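Local coordinates for alpha-galactosidase (Lactobacillus brevis, PDB 3MI6), which probably hydrolyses terminal, non-reducing alpha-D-galactose residues from alpha-D-galactosides, as a member of glycosyl hydrolase family 36, at residues F12-D17 and L149-F154; N119-F124 and G507-Y512; P238-E243 and A303-L308; H327-V332 and F633-F638; D648-S653 and Q670-P675. One frame throughout, in Å; residues are numbered along the deposited sequence.

Contact 1: F12-D17 and L149-F154; sequences FHLQTD and LNYSIF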
# COMPACT_ATOMS: atom_id res chain seq x y z
N PHE D 12 6.68 -3.89 -40.65
CA PHE D 12 7.96 -4.33 -40.15
C PHE D 12 7.75 -4.97 -38.80
O PHE D 12 7.13 -4.40 -37.92
CB PHE D 12 8.90 -3.14 -40.05
CG PHE D 12 9.05 -2.40 -41.33
CD1 PHE D 12 10.07 -2.71 -42.21
CD2 PHE D 12 8.12 -1.44 -41.70
CE1 PHE D 12 10.19 -2.05 -43.40
CE2 PHE D 12 8.23 -0.78 -42.89
CZ PHE D 12 9.27 -1.08 -43.75
N HIS D 13 8.31 -6.17 -38.67
CA HIS D 13 8.07 -7.01 -37.54
C HIS D 13 9.40 -7.64 -37.17
O HIS D 13 9.94 -8.46 -37.90
CB HIS D 13 7.05 -8.06 -37.95
CG HIS D 13 6.60 -8.96 -36.84
ND1 HIS D 13 7.46 -9.45 -35.87
CD2 HIS D 13 5.39 -9.51 -36.58
CE1 HIS D 13 6.79 -10.24 -35.05
NE2 HIS D 13 5.53 -10.29 -35.46
N LEU D 14 9.93 -7.24 -36.03
CA LEU D 14 11.16 -7.79 -35.47
C LEU D 14 10.90 -8.98 -34.49
O LEU D 14 10.08 -8.87 -33.57
CB LEU D 14 11.92 -6.67 -34.78
CG LEU D 14 12.65 -5.62 -35.66
CD1 LEU D 14 11.70 -4.77 -36.47
CD2 LEU D 14 13.56 -4.73 -34.80
N GLN D 15 11.58 -10.10 -34.71
CA GLN D 15 11.47 -11.27 -33.83
C GLN D 15 12.79 -11.70 -33.22
O GLN D 15 13.73 -12.07 -33.93
CB GLN D 15 10.87 -12.48 -34.56
CG GLN D 15 9.38 -12.38 -34.82
CD GLN D 15 8.80 -13.72 -35.18
OE1 GLN D 15 9.43 -14.52 -35.87
NE2 GLN D 15 7.59 -14.00 -34.71
N THR D 16 12.86 -11.64 -31.89
CA THR D 16 13.97 -12.22 -31.16
C THR D 16 13.55 -13.65 -30.78
O THR D 16 12.48 -14.12 -31.19
CB THR D 16 14.32 -11.38 -29.92
OG1 THR D 16 13.13 -11.00 -29.23
CG2 THR D 16 15.03 -10.12 -30.33
N ASP D 17 14.36 -14.35 -30.01
CA ASP D 17 13.93 -15.65 -29.55
C ASP D 17 12.55 -15.64 -28.86
O ASP D 17 11.76 -16.58 -29.04
CB ASP D 17 15.00 -16.31 -28.69
CG ASP D 17 16.18 -16.78 -29.52
OD1 ASP D 17 16.07 -16.72 -30.76
OD2 ASP D 17 17.21 -17.22 -28.94
N LEU D 149 15.80 5.76 -39.33
CA LEU D 149 15.47 5.05 -38.09
C LEU D 149 16.10 3.65 -38.10
O LEU D 149 15.78 2.81 -38.94
CB LEU D 149 13.95 4.95 -37.89
CG LEU D 149 13.23 6.26 -37.57
CD1 LEU D 149 11.82 6.02 -37.06
CD2 LEU D 149 14.02 7.02 -36.55
N ASN D 150 17.00 3.41 -37.17
CA ASN D 150 17.71 2.15 -37.12
C ASN D 150 17.15 1.22 -36.06
O ASN D 150 16.65 1.66 -35.01
CB ASN D 150 19.19 2.41 -36.90
CG ASN D 150 19.72 3.48 -37.82
OD1 ASN D 150 19.61 3.36 -39.04
ND2 ASN D 150 20.27 4.53 -37.25
N TYR D 151 17.25 -0.07 -36.35
CA TYR D 151 16.70 -1.11 -35.52
C TYR D 151 17.56 -2.31 -35.78
O TYR D 151 17.45 -2.91 -36.84
CB TYR D 151 15.30 -1.47 -35.99
CG TYR D 151 14.22 -0.41 -35.83
CD1 TYR D 151 13.98 0.53 -36.82
CD2 TYR D 151 13.41 -0.39 -34.70
CE1 TYR D 151 12.97 1.48 -36.69
CE2 TYR D 151 12.41 0.56 -34.55
CZ TYR D 151 12.19 1.49 -35.55
OH TYR D 151 11.18 2.42 -35.39
N SER D 152 18.42 -2.68 -34.85
CA SER D 152 19.15 -3.94 -34.98
C SER D 152 18.60 -5.00 -34.03
O SER D 152 18.56 -4.80 -32.82
CB SER D 152 20.63 -3.71 -34.71
OG SER D 152 21.07 -2.59 -35.43
N ILE D 153 18.17 -6.12 -34.59
CA ILE D 153 17.74 -7.28 -33.82
C ILE D 153 18.94 -8.10 -33.34
O ILE D 153 19.86 -8.38 -34.09
CB ILE D 153 16.80 -8.18 -34.64
CG1 ILE D 153 15.36 -7.69 -34.50
CG2 ILE D 153 16.82 -9.61 -34.15
CD1 ILE D 153 14.36 -8.82 -34.61
N PHE D 154 18.91 -8.49 -32.07
CA PHE D 154 19.90 -9.42 -31.51
C PHE D 154 19.15 -10.57 -30.86
O PHE D 154 19.10 -10.68 -29.64
CB PHE D 154 20.75 -8.71 -30.48
CG PHE D 154 21.87 -7.90 -31.06
CD1 PHE D 154 21.67 -6.60 -31.41
CD2 PHE D 154 23.12 -8.44 -31.22
CE1 PHE D 154 22.68 -5.87 -31.92
CE2 PHE D 154 24.14 -7.70 -31.72
CZ PHE D 154 23.92 -6.41 -32.07
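Leu14 and Ile153 run alongside each other, pointing opposite ways, each reaching out from a strand of a different sheet. CB of Leu14 lies 3.3 Å from CD1 of Ile153. Leu14 CG lies 3.6 Å from Ile153 CG1. CD2 of Leu14 stays 3.5 Å from Ile153 CG1 and also reaches Tyr151, 3.9 Å from that residue's CB, where the two side chains cross at about a right angle. With CG opposite the carbonyl carbon (chi1 -74°), Leu14 turns this branch toward strand 146-154. Thr16 closes the end of the contact, its CG2 4.2 Å from CG2 of Ile153, while its OG1 bonds to Thr19 and Asp158. The hydroxyl of Tyr151 bonds to Glu76. The strand axes run 7.8 Å apart at 31°, and no hydrogen bond joins the two segments. Between these segments the four-stranded sheet of strand 11-15 is therefore held to the nine-stranded sheet of strand 146-154 mainly by aliphatic packing, with polar links such as Thr16 to Asp158 coming at the end.

Contact 2: N119-F124 and G507-Y512; sequences NLPSTF and GVYQLY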
# COMPACT_ATOMS: atom_id res chain seq x y z
N ASN D 119 31.81 7.41 -34.83
CA ASN D 119 32.49 8.13 -33.76
C ASN D 119 31.96 7.92 -32.34
O ASN D 119 32.47 8.53 -31.41
CB ASN D 119 32.52 9.62 -34.06
CG ASN D 119 33.16 9.92 -35.37
OD1 ASN D 119 32.54 10.51 -36.26
ND2 ASN D 119 34.42 9.49 -35.52
N LEU D 120 30.95 7.07 -32.19
CA LEU D 120 30.33 6.82 -30.90
C LEU D 120 30.52 5.37 -30.48
O LEU D 120 30.54 4.47 -31.32
CB LEU D 120 28.83 7.10 -30.98
CG LEU D 120 28.33 8.53 -30.94
CD1 LEU D 120 26.88 8.61 -31.38
CD2 LEU D 120 28.52 9.08 -29.54
N PRO D 121 30.64 5.13 -29.17
CA PRO D 121 30.58 3.77 -28.63
C PRO D 121 29.27 3.16 -29.08
O PRO D 121 28.27 3.87 -29.13
CB PRO D 121 30.56 3.98 -27.12
CG PRO D 121 30.14 5.42 -26.92
CD PRO D 121 30.64 6.16 -28.11
N SER D 122 29.25 1.87 -29.40
CA SER D 122 28.07 1.30 -30.03
C SER D 122 28.13 -0.21 -30.11
O SER D 122 29.09 -0.84 -29.68
CB SER D 122 27.89 1.88 -31.43
OG SER D 122 29.05 1.68 -32.22
N THR D 123 27.09 -0.79 -30.70
CA THR D 123 26.94 -2.23 -30.69
C THR D 123 27.34 -2.88 -31.99
O THR D 123 27.18 -2.31 -33.05
CB THR D 123 25.51 -2.62 -30.35
OG1 THR D 123 24.61 -1.78 -31.10
CG2 THR D 123 25.27 -2.42 -28.87
N PHE D 124 27.83 -4.10 -31.90
CA PHE D 124 28.36 -4.77 -33.06
C PHE D 124 28.06 -6.26 -32.96
O PHE D 124 27.90 -6.79 -31.87
CB PHE D 124 29.85 -4.56 -33.08
CG PHE D 124 30.49 -4.82 -31.77
CD1 PHE D 124 30.92 -6.10 -31.45
CD2 PHE D 124 30.62 -3.81 -30.83
CE1 PHE D 124 31.51 -6.36 -30.22
CE2 PHE D 124 31.20 -4.07 -29.60
CZ PHE D 124 31.64 -5.34 -29.29
N GLY D 507 34.44 14.37 -27.65
CA GLY D 507 35.85 14.55 -27.35
C GLY D 507 36.43 13.47 -26.44
O GLY D 507 37.52 12.92 -26.73
N VAL D 508 35.73 13.17 -25.35
CA VAL D 508 36.15 12.12 -24.44
C VAL D 508 36.23 10.84 -25.26
O VAL D 508 37.25 10.15 -25.22
CB VAL D 508 35.24 12.01 -23.18
CG1 VAL D 508 35.39 10.66 -22.44
CG2 VAL D 508 35.53 13.14 -22.22
N TYR D 509 35.20 10.52 -26.03
CA TYR D 509 35.28 9.31 -26.83
C TYR D 509 36.48 9.34 -27.77
O TYR D 509 37.23 8.36 -27.88
CB TYR D 509 33.99 9.05 -27.62
CG TYR D 509 32.81 8.79 -26.73
CD1 TYR D 509 32.97 8.17 -25.51
CD2 TYR D 509 31.54 9.15 -27.12
CE1 TYR D 509 31.90 7.92 -24.68
CE2 TYR D 509 30.45 8.91 -26.29
CZ TYR D 509 30.64 8.29 -25.07
OH TYR D 509 29.57 8.04 -24.24
N GLN D 510 36.68 10.46 -28.45
CA GLN D 510 37.87 10.65 -29.26
C GLN D 510 39.11 10.18 -28.51
O GLN D 510 39.92 9.41 -29.04
CB GLN D 510 38.02 12.13 -29.66
CG GLN D 510 37.38 12.52 -31.00
CD GLN D 510 37.84 11.61 -32.13
OE1 GLN D 510 38.97 11.72 -32.63
NE2 GLN D 510 36.95 10.68 -32.52
N LEU D 511 39.26 10.63 -27.27
CA LEU D 511 40.47 10.33 -26.52
C LEU D 511 40.56 8.85 -26.17
O LEU D 511 41.64 8.25 -26.23
CB LEU D 511 40.54 11.16 -25.25
CG LEU D 511 41.93 11.67 -24.85
CD1 LEU D 511 41.92 11.98 -23.38
CD2 LEU D 511 43.02 10.68 -25.17
N TYR D 512 39.44 8.26 -25.79
CA TYR D 512 39.43 6.85 -25.42
C TYR D 512 39.61 6.05 -26.67
O TYR D 512 40.18 4.97 -26.65
CB TYR D 512 38.08 6.47 -24.80
CG TYR D 512 38.05 6.40 -23.30
CD1 TYR D 512 37.37 7.36 -22.56
CD2 TYR D 512 38.68 5.37 -22.62
CE1 TYR D 512 37.33 7.30 -21.18
CE2 TYR D 512 38.64 5.29 -21.25
CZ TYR D 512 37.97 6.25 -20.53
OH TYR D 512 37.93 6.17 -19.15
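Tyr509 turns its CG opposite its own carbonyl carbon (chi1 -65°), which carries the ring off helix 500-518 to the loop 119-124. A chi2 of -31° sets the ring so that one face meets Pro121. The pyrrolidine crosses the tyrosine at about a right angle. Its CD sits over that face as a CH-pi contact, 3.4 Å from the ring centroid and 20° off the normal. CG of Pro121 lies further out toward the phenol end, 3.5 Å from CZ of Tyr509. Leu120 brings its CD2 obliquely to the same ring, 3.8 Å from CE2 of Tyr509. The phenol OH bonds to Ser255, so the ring is pinned at its far end as well. Replacing Tyr509 by alanine removes the ring, which is likely to open a gap beside Pro121 and cost Ser255 its hydroxyl partner. One turn along, Tyr512 stacks on Trp478, a predicted substrate-binding residue. No hydrogen bond crosses between the segments. The loop from the N-terminal beta domain thus rests on the barrel helix through CH-pi and apolar contact, with the polar tip of the tyrosine satisfied by a third part of the chain.

Contact 3: P238-E243 and A303-L308; sequences PQTTDE and AGMNQL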
# COMPACT_ATOMS: atom_id res chain seq x y z
N PRO D 238 2.97 -4.71 -12.21
CA PRO D 238 2.90 -4.49 -10.75
C PRO D 238 3.38 -5.66 -9.90
O PRO D 238 3.86 -5.42 -8.80
CB PRO D 238 1.42 -4.24 -10.50
CG PRO D 238 0.92 -3.69 -11.81
CD PRO D 238 1.67 -4.46 -12.86
N GLN D 239 3.27 -6.88 -10.41
CA GLN D 239 3.66 -8.06 -9.64
C GLN D 239 4.95 -8.70 -10.10
O GLN D 239 5.37 -9.72 -9.57
CB GLN D 239 2.55 -9.11 -9.65
CG GLN D 239 1.66 -9.03 -8.45
CD GLN D 239 0.71 -7.85 -8.51
OE1 GLN D 239 0.56 -7.11 -7.52
NE2 GLN D 239 0.05 -7.66 -9.67
N THR D 240 5.57 -8.12 -11.10
CA THR D 240 6.88 -8.58 -11.51
C THR D 240 7.92 -8.44 -10.40
O THR D 240 7.95 -7.45 -9.67
CB THR D 240 7.35 -7.84 -12.74
OG1 THR D 240 6.44 -8.11 -13.81
CG2 THR D 240 8.75 -8.30 -13.13
N THR D 241 8.77 -9.45 -10.29
CA THR D 241 9.84 -9.51 -9.32
C THR D 241 11.13 -9.98 -10.00
O THR D 241 11.21 -10.04 -11.23
CB THR D 241 9.50 -10.49 -8.19
OG1 THR D 241 9.47 -11.82 -8.73
CG2 THR D 241 8.16 -10.19 -7.60
N ASP D 242 12.13 -10.32 -9.21
CA ASP D 242 13.38 -10.81 -9.77
C ASP D 242 13.21 -12.23 -10.23
O ASP D 242 14.05 -12.74 -10.98
CB ASP D 242 14.49 -10.72 -8.74
CG ASP D 242 15.14 -9.36 -8.71
OD1 ASP D 242 15.47 -8.83 -9.80
OD2 ASP D 242 15.32 -8.80 -7.61
N GLU D 243 12.12 -12.88 -9.80
CA GLU D 243 11.92 -14.29 -10.12
C GLU D 243 10.96 -14.59 -11.29
O GLU D 243 11.14 -15.61 -11.97
CB GLU D 243 11.46 -15.03 -8.87
CG GLU D 243 12.47 -15.03 -7.75
CD GLU D 243 11.82 -15.34 -6.39
OE1 GLU D 243 11.98 -16.49 -5.92
OE2 GLU D 243 11.16 -14.43 -5.80
N ALA D 303 9.92 -13.48 -17.85
CA ALA D 303 10.51 -14.36 -16.88
C ALA D 303 11.16 -13.62 -15.70
O ALA D 303 11.97 -14.19 -14.95
CB ALA D 303 11.48 -15.28 -17.56
N GLY D 304 10.78 -12.35 -15.52
CA GLY D 304 11.25 -11.58 -14.37
C GLY D 304 12.58 -10.86 -14.51
O GLY D 304 13.31 -11.01 -15.51
N MSE D 305 12.92 -10.08 -13.50
CA MSE D 305 14.04 -9.14 -13.63
C MSE D 305 15.45 -9.75 -13.63
O MSE D 305 16.37 -9.21 -14.26
CB MSE D 305 13.94 -8.01 -12.61
CG MSE D 305 12.65 -7.20 -12.75
SE MSE D 305 12.44 -5.73 -11.48
CE MSE D 305 12.05 -6.68 -9.82
N ASN D 306 15.63 -10.87 -12.94
CA ASN D 306 16.92 -11.54 -13.00
C ASN D 306 17.19 -11.87 -14.46
O ASN D 306 18.30 -11.60 -14.98
CB ASN D 306 16.93 -12.81 -12.16
CG ASN D 306 17.43 -12.57 -10.72
OD1 ASN D 306 18.41 -11.86 -10.47
ND2 ASN D 306 16.77 -13.21 -9.78
N GLN D 307 16.16 -12.41 -15.12
CA GLN D 307 16.27 -12.82 -16.52
C GLN D 307 16.59 -11.61 -17.39
O GLN D 307 17.47 -11.67 -18.25
CB GLN D 307 15.00 -13.53 -16.99
CG GLN D 307 15.00 -13.91 -18.48
CD GLN D 307 16.15 -14.83 -18.90
OE1 GLN D 307 16.77 -14.63 -19.97
NE2 GLN D 307 16.44 -15.84 -18.08
N LEU D 308 15.91 -10.50 -17.14
CA LEU D 308 16.20 -9.27 -17.85
C LEU D 308 17.64 -8.83 -17.67
O LEU D 308 18.30 -8.47 -18.63
CB LEU D 308 15.25 -8.16 -17.41
CG LEU D 308 15.40 -6.86 -18.20
CD1 LEU D 308 14.83 -7.00 -19.60
CD2 LEU D 308 14.70 -5.75 -17.46
O HOH W 1 14.27 -14.33 -13.55
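Met305 and Asp242 cross obliquely, with CB of Met305 3.3 Å from OD1 of Asp242. The selenomethionine chain then bends at its last torsion (chi3 -73°) and lays CE against the backbone of Thr241, 3.4 Å from its C atom. CG2 of Thr240 comes obliquely to the same chain. On the other side chain of the helix start, CB and the amide of Asn306 lie against the backbone O and CB of Asp242. OD1 of Asn306 takes the backbone N of Arg640, whose side chain makes a salt bridge with Asp242. With alanine at Asn306, that backbone N is likely to lose its acceptor. Met305 N bonds to Thr241 O at 2.8 Å, and Asn306 N to Asp242 O at 3.1 Å. A water joins Asp242 O, Ala303 O and Gln307 N. Gly304 is the N-cap, where a side chain would run into the backbone of Glu243 and Thr241. The contact joins the loop between strands 233-236 and 247-252 to the start of helix 305-319, directly after strand 290-301 of the same sheet.

Contact 4: H327-V332 and F633-F638; sequences HEERPV and FQFGKF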
# COMPACT_ATOMS: atom_id res chain seq x y z
N HIS D 327 35.97 -10.89 -21.84
CA HIS D 327 36.02 -12.24 -21.24
C HIS D 327 37.29 -12.53 -20.45
O HIS D 327 37.45 -13.62 -19.88
CB HIS D 327 35.87 -13.31 -22.31
CG HIS D 327 34.64 -13.17 -23.15
ND1 HIS D 327 34.53 -12.25 -24.17
CD2 HIS D 327 33.47 -13.85 -23.13
CE1 HIS D 327 33.34 -12.36 -24.74
NE2 HIS D 327 32.68 -13.33 -24.13
N GLU D 328 38.22 -11.58 -20.41
CA GLU D 328 39.47 -11.81 -19.72
C GLU D 328 39.34 -11.56 -18.21
O GLU D 328 38.86 -10.52 -17.78
CB GLU D 328 40.61 -10.98 -20.33
CG GLU D 328 41.99 -11.36 -19.79
CD GLU D 328 43.13 -10.56 -20.43
OE1 GLU D 328 43.45 -9.45 -19.92
OE2 GLU D 328 43.72 -11.04 -21.43
N GLU D 329 39.76 -12.53 -17.42
CA GLU D 329 39.78 -12.34 -15.98
C GLU D 329 40.56 -11.08 -15.64
O GLU D 329 41.64 -10.83 -16.16
CB GLU D 329 40.36 -13.58 -15.28
CG GLU D 329 39.46 -14.81 -15.42
CD GLU D 329 40.00 -16.04 -14.72
OE1 GLU D 329 40.81 -15.93 -13.78
OE2 GLU D 329 39.59 -17.15 -15.12
N ARG D 330 39.98 -10.27 -14.77
CA ARG D 330 40.64 -9.06 -14.31
C ARG D 330 41.47 -9.24 -13.06
O ARG D 330 41.06 -9.91 -12.11
CB ARG D 330 39.61 -7.97 -14.16
CG ARG D 330 39.29 -7.46 -15.52
CD ARG D 330 37.87 -7.16 -15.67
NE ARG D 330 37.33 -7.71 -16.89
CZ ARG D 330 36.37 -7.11 -17.56
NH1 ARG D 330 35.92 -5.95 -17.12
NH2 ARG D 330 35.86 -7.66 -18.64
N PRO D 331 42.65 -8.64 -13.06
CA PRO D 331 43.65 -8.94 -12.04
C PRO D 331 43.22 -8.45 -10.64
O PRO D 331 42.40 -7.55 -10.53
CB PRO D 331 44.88 -8.18 -12.54
CG PRO D 331 44.31 -7.00 -13.25
CD PRO D 331 43.05 -7.51 -13.92
N VAL D 332 43.75 -9.06 -9.59
CA VAL D 332 43.55 -8.53 -8.25
C VAL D 332 44.55 -7.40 -8.05
O VAL D 332 45.76 -7.59 -8.15
CB VAL D 332 43.75 -9.61 -7.19
CG1 VAL D 332 43.61 -9.01 -5.79
CG2 VAL D 332 42.76 -10.72 -7.39
N PHE D 633 33.06 -15.83 -10.10
CA PHE D 633 32.76 -14.56 -9.46
C PHE D 633 32.59 -13.42 -10.47
O PHE D 633 31.61 -12.68 -10.46
CB PHE D 633 33.86 -14.20 -8.48
CG PHE D 633 33.69 -14.78 -7.10
CD1 PHE D 633 32.51 -14.61 -6.41
CD2 PHE D 633 34.72 -15.47 -6.49
CE1 PHE D 633 32.35 -15.13 -5.15
CE2 PHE D 633 34.56 -15.99 -5.23
CZ PHE D 633 33.38 -15.81 -4.56
N GLN D 634 33.55 -13.29 -11.37
CA GLN D 634 33.50 -12.24 -12.36
C GLN D 634 32.50 -12.46 -13.51
O GLN D 634 31.85 -11.52 -13.92
CB GLN D 634 34.90 -11.97 -12.90
CG GLN D 634 35.87 -11.46 -11.84
CD GLN D 634 37.23 -11.22 -12.43
OE1 GLN D 634 37.48 -11.58 -13.58
NE2 GLN D 634 38.12 -10.59 -11.67
N PHE D 635 32.37 -13.68 -14.03
CA PHE D 635 31.56 -13.88 -15.26
C PHE D 635 30.36 -14.81 -15.13
O PHE D 635 29.54 -14.91 -16.06
CB PHE D 635 32.42 -14.32 -16.44
CG PHE D 635 33.61 -13.44 -16.68
CD1 PHE D 635 33.44 -12.15 -17.17
CD2 PHE D 635 34.89 -13.90 -16.42
CE1 PHE D 635 34.52 -11.34 -17.41
CE2 PHE D 635 35.99 -13.09 -16.65
CZ PHE D 635 35.81 -11.80 -17.14
N GLY D 636 30.25 -15.50 -13.99
CA GLY D 636 29.12 -16.37 -13.74
C GLY D 636 27.79 -15.65 -13.80
O GLY D 636 27.70 -14.46 -13.57
N LYS D 637 26.74 -16.40 -14.14
CA LYS D 637 25.41 -15.83 -14.26
C LYS D 637 24.94 -15.36 -12.88
O LYS D 637 25.07 -16.07 -11.88
CB LYS D 637 24.45 -16.85 -14.88
CG LYS D 637 23.07 -16.28 -15.19
CD LYS D 637 22.15 -17.31 -15.82
CE LYS D 637 22.54 -17.58 -17.27
NZ LYS D 637 21.41 -18.23 -18.00
N PHE D 638 24.39 -14.15 -12.83
CA PHE D 638 24.12 -13.48 -11.56
C PHE D 638 22.64 -13.48 -11.21
O PHE D 638 21.80 -12.95 -11.95
CB PHE D 638 24.66 -12.05 -11.61
CG PHE D 638 24.66 -11.32 -10.28
CD1 PHE D 638 23.60 -10.51 -9.92
CD2 PHE D 638 25.75 -11.41 -9.43
CE1 PHE D 638 23.61 -9.81 -8.70
CE2 PHE D 638 25.76 -10.72 -8.21
CZ PHE D 638 24.69 -9.92 -7.85
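The Phe635 ring stands with its edge against the 327-332 loop, which leads into strand 333-335, the first of the TIM barrel. Glu328 O lies in the ring plane, 3.4 Å from CZ of Phe635. One face carries CB of the neighbouring Gln634. Arg330 NH2 also comes to the ring edge, and the guanidinium and ring planes are 66° apart. That guanidinium has Glu328 O at its own edge, through a weak bond from NE. An extended chain (chi2 180°) brings the Gln634 amide beside the backbone of Arg330. Two bonds to Arg330, and one between NE2 and Tyr626 OH, hold the amide against turning. Phe635 and Gln634 close helix 630-635, so the contact joins the chain entering the first barrel strand to a helix that comes after the last one. Glu329 has its charge partner in Arg630 of the same helix. OE1 of Gln634 accepts Arg330 N at 3.1 Å, and its NE2 reaches Arg330 O at 3.0 Å, with that oxygen only 3° out of the amide plane.

Contact 5: D648-S653 and Q670-P675; sequences DGNVTS and QLLNHP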
# COMPACT_ATOMS: atom_id res chain seq x y z
N ASP D 648 12.27 -5.01 5.09
CA ASP D 648 13.02 -4.14 6.00
C ASP D 648 14.45 -3.89 5.51
O ASP D 648 15.17 -3.03 6.04
CB ASP D 648 13.01 -4.68 7.45
CG ASP D 648 13.62 -6.07 7.57
OD1 ASP D 648 14.43 -6.47 6.69
OD2 ASP D 648 13.28 -6.77 8.55
N GLY D 649 14.84 -4.64 4.48
CA GLY D 649 16.17 -4.50 3.93
C GLY D 649 17.31 -4.96 4.83
O GLY D 649 18.45 -4.55 4.66
N ASN D 650 17.01 -5.83 5.79
CA ASN D 650 18.04 -6.28 6.71
C ASN D 650 18.93 -7.36 6.08
O ASN D 650 20.13 -7.47 6.39
CB ASN D 650 17.43 -6.78 8.01
CG ASN D 650 18.42 -6.79 9.17
OD1 ASN D 650 18.51 -7.78 9.91
ND2 ASN D 650 19.16 -5.70 9.32
N VAL D 651 18.36 -8.12 5.16
CA VAL D 651 19.10 -9.21 4.54
C VAL D 651 19.25 -9.03 3.03
O VAL D 651 18.26 -8.84 2.32
CB VAL D 651 18.44 -10.58 4.86
CG1 VAL D 651 19.23 -11.71 4.25
CG2 VAL D 651 18.33 -10.75 6.36
N THR D 652 20.50 -9.06 2.55
CA THR D 652 20.80 -9.02 1.12
C THR D 652 21.46 -10.32 0.76
O THR D 652 22.37 -10.75 1.45
CB THR D 652 21.81 -7.90 0.77
OG1 THR D 652 21.18 -6.62 0.88
CG2 THR D 652 22.34 -8.05 -0.65
N SER D 653 21.04 -10.95 -0.33
CA SER D 653 21.73 -12.15 -0.75
C SER D 653 21.75 -12.33 -2.24
O SER D 653 20.81 -11.94 -2.94
CB SER D 653 21.12 -13.38 -0.09
OG SER D 653 19.85 -13.67 -0.64
N GLN D 670 23.64 -10.21 6.49
CA GLN D 670 22.64 -9.58 7.34
C GLN D 670 23.28 -8.35 7.94
O GLN D 670 24.43 -8.42 8.41
CB GLN D 670 22.17 -10.54 8.42
CG GLN D 670 21.01 -10.02 9.25
CD GLN D 670 20.61 -11.00 10.37
OE1 GLN D 670 21.43 -11.35 11.23
NE2 GLN D 670 19.33 -11.45 10.36
N LEU D 671 22.57 -7.23 7.91
CA LEU D 671 23.15 -6.00 8.43
C LEU D 671 23.13 -5.95 9.97
O LEU D 671 24.16 -5.67 10.60
CB LEU D 671 22.48 -4.78 7.83
CG LEU D 671 22.59 -4.61 6.31
CD1 LEU D 671 21.85 -3.35 5.86
CD2 LEU D 671 24.04 -4.58 5.86
N LEU D 672 21.98 -6.22 10.56
CA LEU D 672 21.82 -6.08 11.99
C LEU D 672 21.46 -7.44 12.53
O LEU D 672 20.59 -8.11 11.99
CB LEU D 672 20.69 -5.09 12.28
CG LEU D 672 21.07 -3.67 12.71
CD1 LEU D 672 22.38 -3.19 12.08
CD2 LEU D 672 19.93 -2.69 12.44
N ASN D 673 22.14 -7.88 13.58
CA ASN D 673 21.79 -9.17 14.16
C ASN D 673 20.64 -9.00 15.14
O ASN D 673 20.58 -8.00 15.85
CB ASN D 673 23.01 -9.78 14.84
CG ASN D 673 22.86 -11.26 15.05
OD1 ASN D 673 22.40 -11.97 14.16
ND2 ASN D 673 23.26 -11.75 16.23
N HIS D 674 19.70 -9.94 15.17
CA HIS D 674 18.60 -9.89 16.13
C HIS D 674 18.52 -11.17 16.96
O HIS D 674 18.82 -12.26 16.46
CB HIS D 674 17.29 -9.62 15.43
CG HIS D 674 17.25 -8.29 14.74
ND1 HIS D 674 17.40 -7.10 15.41
CD2 HIS D 674 17.07 -7.97 13.43
CE1 HIS D 674 17.33 -6.10 14.55
NE2 HIS D 674 17.13 -6.60 13.35
N PRO D 675 18.11 -11.03 18.24
CA PRO D 675 18.18 -12.16 19.18
C PRO D 675 16.96 -13.03 19.05
O PRO D 675 15.94 -12.55 18.56
CB PRO D 675 18.17 -11.46 20.53
CG PRO D 675 17.28 -10.28 20.29
CD PRO D 675 17.48 -9.85 18.85
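Asn650 and Val651 meet Leu671 and Gln670 at the open end of a beta hairpin, where strands 651-657 and 663-670 of the C-terminal antiparallel sheet separate. Asp648 prepares the entry with an Asx turn. Asp648 OD1 accepts the backbone N of Asn650 at 2.8 Å, and the N-H comes from above the carboxylate plane. Gly649 follows with a positive phi, which favours glycine, and its O lies 3.8 Å from CD1 of Leu671. That leucine also packs on barrel helix 553-566. Asn650 is the centre of the contact. Its CG stands opposite the backbone N (chi1 -160°), which brings the amide to the backbone and CB of Leu672. The same amide lies against CG of Gln670, the two amide planes 33° apart, and has the His674 ring nearby. His674 itself bonds through ND1 to Glu555 of the third subunit, and Asn673 also bonds to that subunit, so residues 670-675 lie at an assembly interface. The backbone O of Asn650 receives Leu671 N at 2.9 Å, with an N-H...O angle of 163°. Val651 then forms an antiparallel non-hydrogen-bonded pair with Gln670, their CA atoms 4.5 Å apart. Both side chains stand on one face of the sheet, where CG2 of Val651 lies 4.0 Å from CG of Gln670.

Overall arrangement
Contact 1 opens first and closes within the N-terminal beta domain, bringing its four-stranded and nine-stranded sheets together. Contact 2 starts before contact 1 closes, so the two cross, and they touch through Phe154 and Phe124. Its loop runs on to a helix of the barrel. Contact 3 opens and closes within that long loop and ties the nine-stranded sheet to the helix leading out of it. Contact 4 crosses contact 2 and joins the chain entering the barrel to the helix after its last strand. It touches contact 3 through Phe638 and Asn306. Contact 5 comes last, in the C-terminal sheet, where strand 651-657 lies beside strand 637-640 of contact 4.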